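PDB 5J6B: aldehyde dehydrogenase from Burkholderia thailandensis, which probably oxidises aldehydes to carboxylic acids with NADP as cofactor. Local coordinates for residues E28-D33 with A40-L45; K101-S106 with K326-F331; K148-G153 with E476-V481; D275-R280 with D307-K312; R343-M348 with A367-T372. All coordinates share one frame; numbering follows the deposited sequence. Where two conformers were deposited one is given.

Contact 1 (E28-D33 with A40-L45)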
# COMPACT_ATOMS: atom_id res chain seq x y z
N GLU A 28 10.39 -28.55 -39.11
CA GLU A 28 10.02 -27.74 -40.27
C GLU A 28 10.52 -26.31 -40.17
O GLU A 28 10.69 -25.66 -41.21
CB GLU A 28 8.50 -27.78 -40.46
CG GLU A 28 7.95 -29.18 -40.70
CD GLU A 28 6.44 -29.25 -40.64
OE1 GLU A 28 5.79 -28.19 -40.52
OE2 GLU A 28 5.89 -30.37 -40.70
N LEU A 29 10.75 -25.80 -38.96
CA LEU A 29 11.13 -24.40 -38.78
C LEU A 29 12.65 -24.28 -38.80
O LEU A 29 13.32 -24.64 -37.83
CB LEU A 29 10.56 -23.83 -37.48
CG LEU A 29 10.95 -22.38 -37.20
CD1 LEU A 29 10.64 -21.50 -38.42
CD2 LEU A 29 10.26 -21.83 -35.94
N GLU A 30 13.18 -23.74 -39.89
CA GLU A 30 14.61 -23.46 -39.97
C GLU A 30 14.92 -22.14 -39.28
O GLU A 30 14.21 -21.14 -39.47
CB GLU A 30 15.05 -23.43 -41.43
CG GLU A 30 14.80 -24.73 -42.19
CD GLU A 30 15.29 -24.67 -43.63
OE1 GLU A 30 15.10 -23.61 -44.28
OE2 GLU A 30 15.87 -25.67 -44.11
N VAL A 31 15.99 -22.12 -38.48
CA VAL A 31 16.44 -20.91 -37.81
C VAL A 31 17.82 -20.58 -38.35
O VAL A 31 18.72 -21.42 -38.32
CB VAL A 31 16.48 -21.07 -36.28
CG1 VAL A 31 16.87 -19.72 -35.61
CG2 VAL A 31 15.14 -21.54 -35.77
N THR A 32 17.97 -19.37 -38.88
CA THR A 32 19.22 -18.95 -39.49
C THR A 32 20.09 -18.20 -38.50
O THR A 32 19.60 -17.51 -37.59
CB THR A 32 18.97 -18.05 -40.71
OG1 THR A 32 18.24 -16.87 -40.32
CG2 THR A 32 18.22 -18.81 -41.80
N ASP A 33 21.40 -18.36 -38.67
CA ASP A 33 22.35 -17.41 -38.14
C ASP A 33 22.15 -16.08 -38.85
O ASP A 33 22.36 -15.98 -40.06
CB ASP A 33 23.78 -17.93 -38.34
CG ASP A 33 24.84 -17.03 -37.72
OD1 ASP A 33 24.82 -15.80 -37.95
OD2 ASP A 33 25.69 -17.57 -36.97
N ALA A 40 21.06 -22.51 -38.92
CA ALA A 40 21.77 -22.89 -37.70
C ALA A 40 21.19 -24.12 -37.04
O ALA A 40 21.92 -24.89 -36.42
CB ALA A 40 21.76 -21.72 -36.70
N THR A 41 19.88 -24.32 -37.14
CA THR A 41 19.21 -25.45 -36.49
C THR A 41 17.79 -25.50 -37.02
O THR A 41 17.37 -24.64 -37.80
CB THR A 41 19.22 -25.32 -34.96
OG1 THR A 41 18.75 -26.54 -34.36
CG2 THR A 41 18.33 -24.16 -34.51
N ARG A 42 17.05 -26.51 -36.59
CA ARG A 42 15.67 -26.70 -36.98
C ARG A 42 14.87 -27.01 -35.73
O ARG A 42 15.39 -27.64 -34.81
CB ARG A 42 15.54 -27.84 -38.01
CG ARG A 42 16.22 -27.50 -39.31
CD ARG A 42 16.16 -28.64 -40.31
NE ARG A 42 16.63 -28.18 -41.61
CZ ARG A 42 17.91 -27.98 -41.91
NH1 ARG A 42 18.86 -28.20 -41.00
NH2 ARG A 42 18.25 -27.55 -43.12
N VAL A 43 13.64 -26.50 -35.66
CA VAL A 43 12.81 -26.73 -34.49
C VAL A 43 11.43 -27.17 -34.94
O VAL A 43 11.02 -26.96 -36.09
CB VAL A 43 12.73 -25.50 -33.55
CG1 VAL A 43 14.07 -24.76 -33.50
CG2 VAL A 43 11.62 -24.58 -33.98
N ALA A 44 10.72 -27.83 -34.02
CA ALA A 44 9.37 -28.31 -34.29
C ALA A 44 8.39 -27.15 -34.42
O ALA A 44 8.32 -26.29 -33.54
CB ALA A 44 8.92 -29.25 -33.18
N LEU A 45 7.64 -27.13 -35.52
CA LEU A 45 6.64 -26.10 -35.81
C LEU A 45 5.27 -26.65 -35.44
O LEU A 45 4.86 -27.71 -35.94
CB LEU A 45 6.70 -25.70 -37.28
CG LEU A 45 5.84 -24.55 -37.81
CD1 LEU A 45 6.33 -23.19 -37.28
CD2 LEU A 45 5.81 -24.58 -39.33
O HOH W 1 3.57 -27.73 -38.55
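Leu29, Leu45 and Val31 bury the most surface in this antiparallel beta hairpin, in which the short strand segments 29-32 and 40-43 run at 156° to each other. Leu29 and Val43 form a hydrogen-bonded pair, with their backbone N and O atoms bonded in both directions, and their side chains lie alongside each other on one face, CD2 of Leu29 3.6 Å from CG2 of Val43. On the same face CG2 of Val31 meets CG1 of Val43 at 4.1 Å, and helix 192-202 packs against this side through Ile192 and Leu195. Leu45, beyond the strand end, brings CD1 to 4.3 Å from CB of Leu29, while a water donates to both its carbonyl O and OE1 of Glu28. The other face is polar: NH2 of Arg42 makes a weak salt-bridge bond to OE2 of Glu30, with guanidinium and carboxylate planes 68° apart. A classic bulge sets Ala40 and Thr41 both opposite Val31, whose O accepts from Ala40 N at 2.7 Å and weakly from Thr41 N at 3.3 Å.

Contact 2 (K101-S106 with K326-F331)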
# COMPACT_ATOMS: atom_id res chain seq x y z
N LYS A 101 22.75 -10.88 -32.35
CA LYS A 101 22.99 -9.91 -31.28
C LYS A 101 24.44 -10.00 -30.81
O LYS A 101 24.90 -11.09 -30.47
CB LYS A 101 22.05 -10.17 -30.11
CG LYS A 101 22.16 -9.21 -28.93
CD LYS A 101 20.94 -9.36 -28.02
CE LYS A 101 20.91 -8.31 -26.91
NZ LYS A 101 19.53 -8.15 -26.35
N PRO A 102 25.17 -8.88 -30.79
CA PRO A 102 26.56 -8.91 -30.32
C PRO A 102 26.68 -9.63 -28.98
O PRO A 102 25.84 -9.47 -28.09
CB PRO A 102 26.94 -7.43 -30.22
CG PRO A 102 26.08 -6.79 -31.29
CD PRO A 102 24.77 -7.53 -31.25
N ILE A 103 27.72 -10.45 -28.87
CA ILE A 103 27.77 -11.46 -27.82
C ILE A 103 27.79 -10.82 -26.44
O ILE A 103 27.19 -11.34 -25.49
CB ILE A 103 28.97 -12.40 -28.06
CG1 ILE A 103 29.05 -13.48 -26.98
CG2 ILE A 103 30.29 -11.60 -28.19
CD1 ILE A 103 27.85 -14.40 -26.95
N ASN A 104 28.47 -9.66 -26.30
CA ASN A 104 28.48 -8.99 -25.00
C ASN A 104 27.08 -8.51 -24.61
O ASN A 104 26.69 -8.59 -23.44
CB ASN A 104 29.46 -7.82 -24.99
CG ASN A 104 30.91 -8.27 -25.13
OD1 ASN A 104 31.27 -9.37 -24.71
ND2 ASN A 104 31.74 -7.42 -25.73
N ASP A 105 26.31 -8.03 -25.59
CA ASP A 105 24.93 -7.66 -25.31
C ASP A 105 24.01 -8.87 -25.18
O ASP A 105 22.98 -8.78 -24.50
CB ASP A 105 24.45 -6.71 -26.39
CG ASP A 105 25.29 -5.46 -26.45
OD1 ASP A 105 25.46 -4.81 -25.39
OD2 ASP A 105 25.82 -5.14 -27.53
N SER A 106 24.37 -10.00 -25.80
CA SER A 106 23.62 -11.22 -25.58
C SER A 106 23.80 -11.70 -24.14
O SER A 106 22.83 -12.09 -23.48
CB SER A 106 24.05 -12.30 -26.57
OG SER A 106 23.68 -11.94 -27.90
N LYS A 326 29.60 -12.43 -33.16
CA LYS A 326 30.40 -13.35 -32.35
C LYS A 326 31.72 -12.72 -31.90
O LYS A 326 32.32 -13.19 -30.94
CB LYS A 326 30.66 -14.64 -33.12
CG LYS A 326 29.37 -15.33 -33.57
CD LYS A 326 29.67 -16.53 -34.47
CE LYS A 326 28.38 -17.05 -35.12
NZ LYS A 326 27.77 -16.03 -36.03
N ASP A 327 32.17 -11.67 -32.59
CA ASP A 327 33.39 -10.98 -32.21
C ASP A 327 33.08 -10.05 -31.04
O ASP A 327 32.22 -9.18 -31.17
CB ASP A 327 33.94 -10.21 -33.42
CG ASP A 327 35.23 -9.45 -33.12
OD1 ASP A 327 35.70 -9.45 -31.97
OD2 ASP A 327 35.79 -8.85 -34.07
N PRO A 328 33.71 -10.23 -29.87
CA PRO A 328 33.37 -9.38 -28.71
C PRO A 328 33.65 -7.91 -28.95
O PRO A 328 33.04 -7.06 -28.27
CB PRO A 328 34.26 -9.93 -27.58
CG PRO A 328 34.73 -11.28 -28.06
CD PRO A 328 34.77 -11.21 -29.56
N ALA A 329 34.51 -7.59 -29.90
CA ALA A 329 34.75 -6.20 -30.26
C ALA A 329 33.58 -5.58 -31.00
O ALA A 329 33.46 -4.35 -31.04
CB ALA A 329 36.02 -6.10 -31.10
N THR A 330 32.69 -6.39 -31.57
CA THR A 330 31.58 -5.85 -32.35
C THR A 330 30.55 -5.19 -31.43
O THR A 330 30.11 -5.78 -30.44
CB THR A 330 30.92 -6.94 -33.20
OG1 THR A 330 31.82 -7.34 -34.23
CG2 THR A 330 29.61 -6.42 -33.85
N PHE A 331 30.16 -3.96 -31.77
CA PHE A 331 29.02 -3.32 -31.12
C PHE A 331 27.80 -3.25 -32.02
O PHE A 331 26.67 -3.35 -31.53
CB PHE A 331 29.39 -1.90 -30.65
CG PHE A 331 28.34 -1.26 -29.76
CD1 PHE A 331 28.03 -1.80 -28.53
CD2 PHE A 331 27.68 -0.10 -30.17
CE1 PHE A 331 27.07 -1.21 -27.71
CE2 PHE A 331 26.73 0.49 -29.35
CZ PHE A 331 26.42 -0.06 -28.12
O HOH W 2 30.14 -8.01 -28.26
O HOH W 3 28.84 -5.06 -27.62
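The N-terminal turn of helix 103-123, with Pro102 at its N-cap position, meets the loop between helices 303-319 and 338-353, where Asp327 to Thr330 form a type I beta turn. Pro102 lays its ring against backbone oxygens of that loop: CB is 3.6 Å from Thr330 O, and CG is 3.5 Å from Phe331 O. Ile103 offers its CG2 branch, 3.8 Å from Pro328 CA. With CG1 anti to the backbone N (chi1 -180°), CG2 is the branch turned to the loop, and Cys96 of helix 88-99 also packs on this side chain. Asn104 ND2 comes within 2.9 Å of Pro328 O, but the angle is too poor for a hydrogen bond. Water carries the polar link instead: one molecule accepts from Asn104 N and lies within donating distance of the O atoms of Pro328 and Thr330, and a second lies between Asp105 OD2 and Thr330 O. Asp105 OD2 also approaches CD1 of Phe331 obliquely at 4.1 Å, the carboxylate and ring planes being 68° apart. Within the loop, Asp327 OD1 accepts from Ala329 N at 3.0 Å, met from above the carboxylate plane. That bond makes an Asx turn, superimposed here on the type I beta turn that faces the helix start.

Contact 3 (K148-G153 with E476-V481)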
# COMPACT_ATOMS: atom_id res chain seq x y z
N LYS A 148 -8.60 -10.86 -2.38
CA LYS A 148 -7.34 -11.47 -2.79
C LYS A 148 -7.34 -11.56 -4.30
O LYS A 148 -8.39 -11.47 -4.94
CB LYS A 148 -7.15 -12.86 -2.15
CG LYS A 148 -8.20 -13.88 -2.56
CD LYS A 148 -7.97 -15.21 -1.84
CE LYS A 148 -9.11 -16.19 -2.06
NZ LYS A 148 -8.89 -17.44 -1.27
N ARG A 149 -6.16 -11.76 -4.87
CA ARG A 149 -6.00 -11.90 -6.31
C ARG A 149 -5.96 -13.38 -6.67
O ARG A 149 -5.28 -14.17 -6.00
CB ARG A 149 -4.73 -11.20 -6.78
CG ARG A 149 -4.75 -9.75 -6.47
CD ARG A 149 -3.51 -9.05 -7.00
NE ARG A 149 -3.75 -7.62 -7.17
CZ ARG A 149 -4.40 -7.11 -8.21
NH1 ARG A 149 -4.89 -7.90 -9.16
NH2 ARG A 149 -4.57 -5.80 -8.29
N VAL A 150 -6.70 -13.76 -7.69
CA VAL A 150 -6.73 -15.14 -8.18
C VAL A 150 -6.30 -15.12 -9.63
O VAL A 150 -6.36 -14.07 -10.29
CB VAL A 150 -8.13 -15.78 -8.00
CG1 VAL A 150 -8.47 -15.92 -6.52
CG2 VAL A 150 -9.20 -14.98 -8.76
N PRO A 151 -5.83 -16.25 -10.17
CA PRO A 151 -5.37 -16.27 -11.57
C PRO A 151 -6.48 -15.85 -12.52
O PRO A 151 -7.65 -16.19 -12.32
CB PRO A 151 -4.97 -17.74 -11.79
CG PRO A 151 -4.68 -18.29 -10.41
CD PRO A 151 -5.62 -17.54 -9.48
N ILE A 152 -6.11 -15.11 -13.58
CA ILE A 152 -7.13 -14.69 -14.54
C ILE A 152 -7.63 -15.88 -15.36
O ILE A 152 -8.77 -15.88 -15.84
CB ILE A 152 -6.60 -13.57 -15.45
CG1 ILE A 152 -7.73 -12.98 -16.29
CG2 ILE A 152 -5.51 -14.09 -16.40
CD1 ILE A 152 -7.32 -11.73 -17.07
N GLY A 153 -6.80 -16.91 -15.51
CA GLY A 153 -7.12 -18.03 -16.37
C GLY A 153 -5.97 -18.29 -17.32
O GLY A 153 -4.87 -17.77 -17.13
N GLU A 476 -7.27 -11.58 -11.13
CA GLU A 476 -8.52 -10.87 -10.88
C GLU A 476 -8.71 -10.68 -9.39
O GLU A 476 -8.39 -11.58 -8.59
CB GLU A 476 -9.74 -11.64 -11.45
CG GLU A 476 -9.85 -11.61 -12.97
CD GLU A 476 -10.49 -10.33 -13.48
OE1 GLU A 476 -10.89 -9.48 -12.66
OE2 GLU A 476 -10.60 -10.17 -14.71
N LEU A 477 -9.27 -9.54 -9.00
CA LEU A 477 -9.71 -9.39 -7.62
C LEU A 477 -10.88 -10.32 -7.33
O LEU A 477 -11.80 -10.45 -8.13
CB LEU A 477 -10.11 -7.94 -7.32
CG LEU A 477 -9.02 -6.88 -7.33
CD1 LEU A 477 -9.59 -5.54 -6.84
CD2 LEU A 477 -7.86 -7.31 -6.47
N ARG A 478 -10.83 -10.97 -6.17
CA ARG A 478 -11.92 -11.80 -5.66
C ARG A 478 -12.27 -11.22 -4.29
O ARG A 478 -11.53 -11.40 -3.32
CB ARG A 478 -11.49 -13.27 -5.61
CG ARG A 478 -12.42 -14.22 -4.87
CD ARG A 478 -13.48 -14.89 -5.75
NE ARG A 478 -13.01 -15.42 -7.04
CZ ARG A 478 -12.56 -16.65 -7.27
NH1 ARG A 478 -12.45 -17.56 -6.30
NH2 ARG A 478 -12.22 -16.99 -8.51
N LEU A 479 -13.39 -10.50 -4.24
CA LEU A 479 -13.82 -9.81 -3.03
C LEU A 479 -14.67 -10.74 -2.18
O LEU A 479 -15.49 -11.50 -2.70
CB LEU A 479 -14.64 -8.56 -3.39
CG LEU A 479 -15.36 -7.83 -2.25
CD1 LEU A 479 -14.38 -7.11 -1.34
CD2 LEU A 479 -16.43 -6.86 -2.80
N MET A 480 -14.45 -10.70 -0.87
CA MET A 480 -15.35 -11.35 0.08
C MET A 480 -15.94 -10.27 0.97
O MET A 480 -15.20 -9.52 1.62
CB MET A 480 -14.63 -12.41 0.92
CG MET A 480 -15.58 -13.10 1.92
SD MET A 480 -14.84 -14.46 2.84
CE MET A 480 -13.50 -13.62 3.68
N VAL A 481 -17.28 -10.16 0.95
CA VAL A 481 -18.02 -9.29 1.85
C VAL A 481 -18.62 -10.17 2.94
O VAL A 481 -19.32 -11.14 2.64
CB VAL A 481 -19.13 -8.51 1.11
CG1 VAL A 481 -19.91 -7.65 2.11
CG2 VAL A 481 -18.54 -7.64 -0.01
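Arg149 and Leu477 meet over a flat group: CD2 of Leu477 sits above the centre of the Arg149 guanidinium, 3.9 Å from CZ. The arginine chain is extended from CG to NE. Arg149 NH1 bonds Thr475 OG1, which limits rotation of the plane beneath the methyl. Across the sheet, Arg478 is folded instead: after CG anti to the backbone N (chi1 169°) the chain bends at chi2 (92°) and chi3, carrying its guanidinium over Val150, whose CG2 lies 3.6 Å from NH2. Strand 143-151 pairs with 475-483 in a three-stranded antiparallel sheet, Lys148 with Arg478 and Val150 with Glu476 being hydrogen-bonded pairs. Through Leu479 to Val481, strand 475-483 pairs in a parallel ladder with a strand of the second subunit, consistent with the oligomerisation element of the aldehyde dehydrogenase fold. Arg478 NH1 bonds Trp431 O of that subunit, and Lys148 NZ forms a salt bridge with its Asp432. Glu476, bent at chi2, brings CG to 4.2 Å from Ile152 CG1 and salt-bridges Arg464 of the second subunit.

Contact 4 (D275-R280 with D307-K312)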
# COMPACT_ATOMS: atom_id res chain seq x y z
N ASP A 275 30.73 14.11 -22.11
CA ASP A 275 31.27 12.80 -22.47
C ASP A 275 30.37 11.68 -21.96
O ASP A 275 30.18 10.66 -22.64
CB ASP A 275 32.69 12.63 -21.95
CG ASP A 275 33.70 13.35 -22.81
OD1 ASP A 275 33.41 13.59 -24.00
OD2 ASP A 275 34.78 13.68 -22.30
N TYR A 276 29.82 11.84 -20.75
CA TYR A 276 28.87 10.86 -20.24
C TYR A 276 27.59 10.85 -21.07
O TYR A 276 27.06 9.78 -21.40
CB TYR A 276 28.55 11.14 -18.77
CG TYR A 276 27.26 10.47 -18.34
CD1 TYR A 276 27.23 9.12 -18.03
CD2 TYR A 276 26.06 11.19 -18.28
CE1 TYR A 276 26.05 8.49 -17.65
CE2 TYR A 276 24.86 10.56 -17.90
CZ TYR A 276 24.87 9.22 -17.60
OH TYR A 276 23.70 8.58 -17.24
N VAL A 277 27.07 12.03 -21.40
CA VAL A 277 25.85 12.11 -22.20
C VAL A 277 26.05 11.43 -23.55
O VAL A 277 25.21 10.64 -24.00
CB VAL A 277 25.43 13.59 -22.37
CG1 VAL A 277 24.22 13.71 -23.30
CG2 VAL A 277 25.12 14.19 -21.00
N VAL A 278 27.19 11.69 -24.21
CA VAL A 278 27.45 11.10 -25.52
C VAL A 278 27.56 9.59 -25.42
O VAL A 278 27.06 8.86 -26.29
CB VAL A 278 28.72 11.73 -26.13
CG1 VAL A 278 29.22 10.92 -27.33
CG2 VAL A 278 28.41 13.18 -26.54
N GLU A 279 28.22 9.09 -24.37
CA GLU A 279 28.33 7.65 -24.18
C GLU A 279 26.95 7.00 -24.07
O GLU A 279 26.71 5.93 -24.66
CB GLU A 279 29.17 7.38 -22.93
CG GLU A 279 29.08 5.96 -22.45
CD GLU A 279 29.84 5.03 -23.36
OE1 GLU A 279 30.82 5.50 -23.99
OE2 GLU A 279 29.46 3.84 -23.45
N ARG A 280 26.04 7.62 -23.31
CA ARG A 280 24.71 7.05 -23.14
C ARG A 280 23.87 7.19 -24.40
O ARG A 280 23.10 6.29 -24.75
CB ARG A 280 24.01 7.71 -21.94
CG ARG A 280 24.71 7.43 -20.60
CD ARG A 280 24.97 5.92 -20.43
NE ARG A 280 23.73 5.22 -20.10
CZ ARG A 280 23.57 3.90 -20.14
NH1 ARG A 280 24.57 3.11 -20.50
NH2 ARG A 280 22.40 3.38 -19.80
N ASP A 307 27.12 22.40 -30.45
CA ASP A 307 28.33 22.19 -31.25
C ASP A 307 29.28 21.22 -30.58
O ASP A 307 29.86 20.35 -31.25
CB ASP A 307 29.03 23.53 -31.50
CG ASP A 307 28.23 24.45 -32.39
OD1 ASP A 307 27.34 23.98 -33.13
OD2 ASP A 307 28.50 25.67 -32.34
N ALA A 308 29.46 21.33 -29.26
CA ALA A 308 30.36 20.41 -28.57
C ALA A 308 29.80 18.99 -28.56
O ALA A 308 30.53 18.03 -28.81
CB ALA A 308 30.63 20.91 -27.14
N LEU A 309 28.49 18.85 -28.31
CA LEU A 309 27.85 17.53 -28.33
C LEU A 309 27.94 16.90 -29.71
O LEU A 309 28.21 15.70 -29.84
CB LEU A 309 26.38 17.64 -27.92
CG LEU A 309 25.63 16.31 -27.90
CD1 LEU A 309 25.79 15.64 -26.55
CD2 LEU A 309 24.17 16.48 -28.23
N ARG A 310 27.72 17.71 -30.76
CA ARG A 310 27.73 17.20 -32.13
C ARG A 310 29.09 16.63 -32.51
O ARG A 310 29.18 15.55 -33.10
CB ARG A 310 27.33 18.32 -33.09
CG ARG A 310 27.37 17.94 -34.57
CD ARG A 310 27.49 19.20 -35.43
NE ARG A 310 27.15 18.97 -36.83
CZ ARG A 310 28.04 18.72 -37.79
NH1 ARG A 310 29.34 18.67 -37.51
NH2 ARG A 310 27.64 18.52 -39.03
N GLU A 311 30.16 17.35 -32.17
CA GLU A 311 31.50 16.87 -32.49
C GLU A 311 31.81 15.58 -31.74
O GLU A 311 32.33 14.63 -32.33
CB GLU A 311 32.54 17.95 -32.17
CG GLU A 311 33.97 17.49 -32.37
CD GLU A 311 34.97 18.60 -32.13
OE1 GLU A 311 35.12 19.03 -30.97
OE2 GLU A 311 35.61 19.05 -33.11
N LYS A 312 31.49 15.54 -30.45
CA LYS A 312 31.74 14.33 -29.66
C LYS A 312 30.89 13.16 -30.14
O LYS A 312 31.33 12.01 -30.12
CB LYS A 312 31.48 14.60 -28.18
CG LYS A 312 32.56 15.40 -27.45
CD LYS A 312 31.99 15.99 -26.12
CE LYS A 312 32.97 16.95 -25.45
NZ LYS A 312 34.28 16.30 -25.15
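Lys312 and Asp275 form a salt bridge beside the apolar seam of a helix-helix packing in the aldehyde dehydrogenase fold, 303-319 on 274-286; the axes of the short segments cross at -49° and approach to 9.9 Å. NZ of Lys312 donates to OD1 of Asp275 at 3.1 Å, meeting it on the syn side but 34° out of the carboxylate plane. The lysine chain bends at chi4 (-58°) and crosses the aspartate at about a right angle. A second salt bridge, Glu279 OE1 to Lys316 NZ, joins the same two helices, while Arg280 NE pairs with Asp443 and Arg310 NH2 with Glu375, outside the pair. Tyr276 OH bonds Asn442 O of its own chain and Arg483 NH1 of the second subunit. Backbone bonds within the helices include Glu279 N to Asp275 O and Lys312 N to Ala308 O. In the seam, CG2 of Val278 touches Lys312 CB at 3.8 Å, and CD1 of Leu309 lies 3.6 Å from Val278 CG2 and 4.1 Å from Val277 CG1.

Contact 5 (R343-M348 with A367-T372)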
# COMPACT_ATOMS: atom_id res chain seq x y z
N ARG A 343 14.43 -1.24 -45.89
CA ARG A 343 13.38 -0.33 -45.43
C ARG A 343 13.98 0.93 -44.83
O ARG A 343 13.62 2.05 -45.22
CB ARG A 343 12.48 -1.02 -44.39
CG ARG A 343 11.69 0.01 -43.53
CD ARG A 343 10.91 -0.63 -42.39
NE ARG A 343 11.80 -1.28 -41.43
CZ ARG A 343 12.52 -0.64 -40.52
NH1 ARG A 343 13.31 -1.33 -39.69
NH2 ARG A 343 12.48 0.69 -40.44
N LEU A 344 14.89 0.76 -43.87
CA LEU A 344 15.46 1.91 -43.16
C LEU A 344 16.32 2.75 -44.09
O LEU A 344 16.27 3.99 -44.04
CB LEU A 344 16.27 1.43 -41.96
CG LEU A 344 16.85 2.55 -41.09
CD1 LEU A 344 15.76 3.48 -40.61
CD2 LEU A 344 17.62 1.97 -39.90
N ALA A 345 17.10 2.10 -44.96
CA ALA A 345 17.93 2.84 -45.91
C ALA A 345 17.08 3.70 -46.84
O ALA A 345 17.48 4.82 -47.19
CB ALA A 345 18.79 1.87 -46.72
N GLY A 346 15.92 3.20 -47.25
CA GLY A 346 15.04 3.99 -48.10
C GLY A 346 14.50 5.22 -47.39
O GLY A 346 14.45 6.31 -47.97
N TRP A 347 14.09 5.07 -46.13
CA TRP A 347 13.66 6.23 -45.36
C TRP A 347 14.80 7.24 -45.23
O TRP A 347 14.60 8.45 -45.35
CB TRP A 347 13.20 5.81 -43.97
CG TRP A 347 12.01 4.91 -43.91
CD1 TRP A 347 11.23 4.48 -44.95
CD2 TRP A 347 11.46 4.33 -42.72
NE1 TRP A 347 10.23 3.65 -44.48
CE2 TRP A 347 10.35 3.55 -43.11
CE3 TRP A 347 11.80 4.39 -41.36
CZ2 TRP A 347 9.57 2.83 -42.19
CZ3 TRP A 347 11.03 3.67 -40.45
CH2 TRP A 347 9.93 2.91 -40.87
N MET A 348 16.01 6.74 -44.96
CA MET A 348 17.19 7.60 -44.87
C MET A 348 17.43 8.34 -46.19
O MET A 348 17.65 9.55 -46.20
CB MET A 348 18.41 6.75 -44.49
CG MET A 348 19.67 7.57 -44.28
SD MET A 348 21.05 6.61 -43.65
CE MET A 348 21.45 5.63 -45.10
N ALA A 367 22.58 -6.65 -44.74
CA ALA A 367 21.97 -6.37 -43.45
C ALA A 367 22.88 -5.59 -42.51
O ALA A 367 22.47 -5.25 -41.39
CB ALA A 367 21.54 -7.69 -42.79
N MET A 368 24.11 -5.30 -42.94
CA MET A 368 25.10 -4.59 -42.13
C MET A 368 24.91 -3.09 -42.34
O MET A 368 25.37 -2.52 -43.34
CB MET A 368 26.52 -5.02 -42.47
CG MET A 368 26.80 -6.52 -42.32
SD MET A 368 26.40 -7.19 -40.68
CE MET A 368 27.33 -6.08 -39.61
N PHE A 369 24.24 -2.45 -41.38
CA PHE A 369 23.92 -1.02 -41.39
C PHE A 369 24.83 -0.34 -40.38
O PHE A 369 24.78 -0.67 -39.18
CB PHE A 369 22.44 -0.81 -41.05
CG PHE A 369 21.83 0.48 -41.58
CD1 PHE A 369 20.67 0.44 -42.35
CD2 PHE A 369 22.39 1.72 -41.29
CE1 PHE A 369 20.08 1.61 -42.84
CE2 PHE A 369 21.80 2.90 -41.78
CZ PHE A 369 20.65 2.84 -42.55
N GLU A 370 25.70 0.55 -40.85
CA GLU A 370 26.57 1.33 -39.98
C GLU A 370 25.76 2.12 -38.96
O GLU A 370 24.67 2.61 -39.26
CB GLU A 370 27.39 2.34 -40.79
CG GLU A 370 28.76 1.89 -41.19
CD GLU A 370 29.57 3.04 -41.79
OE1 GLU A 370 28.99 3.87 -42.54
OE2 GLU A 370 30.77 3.13 -41.49
N ALA A 371 26.32 2.29 -37.76
CA ALA A 371 25.79 3.30 -36.85
C ALA A 371 25.85 4.65 -37.54
O ALA A 371 26.91 5.08 -37.99
CB ALA A 371 26.58 3.33 -35.54
N THR A 372 24.70 5.33 -37.65
CA THR A 372 24.57 6.48 -38.52
C THR A 372 23.93 7.63 -37.76
O THR A 372 23.03 7.41 -36.94
CB THR A 372 23.74 6.13 -39.75
OG1 THR A 372 24.37 5.05 -40.46
CG2 THR A 372 23.60 7.32 -40.68
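The Phe369 ring has Leu344 over one face and Ala345 at its edge. CD2 of Leu344 stands 4.2 Å from the ring centroid, 25° off the normal, a CH-pi contact displaced toward the rim. The backbone N of Ala345 lies near the ring plane, 3.7 Å from CE1, and the Ala345 methyl reaches the same CE1 at 4.1 Å. Met348 reaches toward the ring head-on, its SD at the edge, 5.2 Å from the centroid and 80° off the normal, a Met-aromatic contact. The chain of Met348 is extended through chi2 and then bent at chi3 (71°), which places CE 3.9 Å from CZ of Phe369 by an oblique approach. The ring therefore wedges against one side of helix 338-353, touching residues 344, 345 and 348, which span just over one turn. This is alpha/beta packing, with the helix lying on strand 368-375 of a mixed sheet, and Val392 of the neighbouring strand 392-398 touches both Leu344 and Phe369. Thr372, further along the strand, sets its CG2 4.0 Å from SD of Met348; that methyl is anti to the backbone N. Its OG1 lies at the ring edge of Phe369, in plane, and donates to Glu370 O at 2.7 Å from above the carbonyl plane, while Gly362 N also bonds to this hydroxyl.

Overall arrangement
Contacts 4 and 5 are the buried ones, contact 5 non-polar across its segments and contact 4 adding a salt bridge at its exposed side, through Asp275; their helices 303-319 and 338-353 follow each other, packing on a helix and a strand respectively. Contacts 1 to 3 are partly buried. Contacts 1 and 3 are antiparallel strand pairs: contact 1 a local hairpin, contact 3 joining segments 323 residues apart. Contacts 3 and 4 both reach the second subunit, contact 3 more extensively. Contact 2 is water-bridged loop packing, joined to contact 1 by a salt bridge, Lys326 NZ to Asp33 OD2 at 2.8 Å. Contact 3 lies across the chain's centre from contacts 2, 4 and 5.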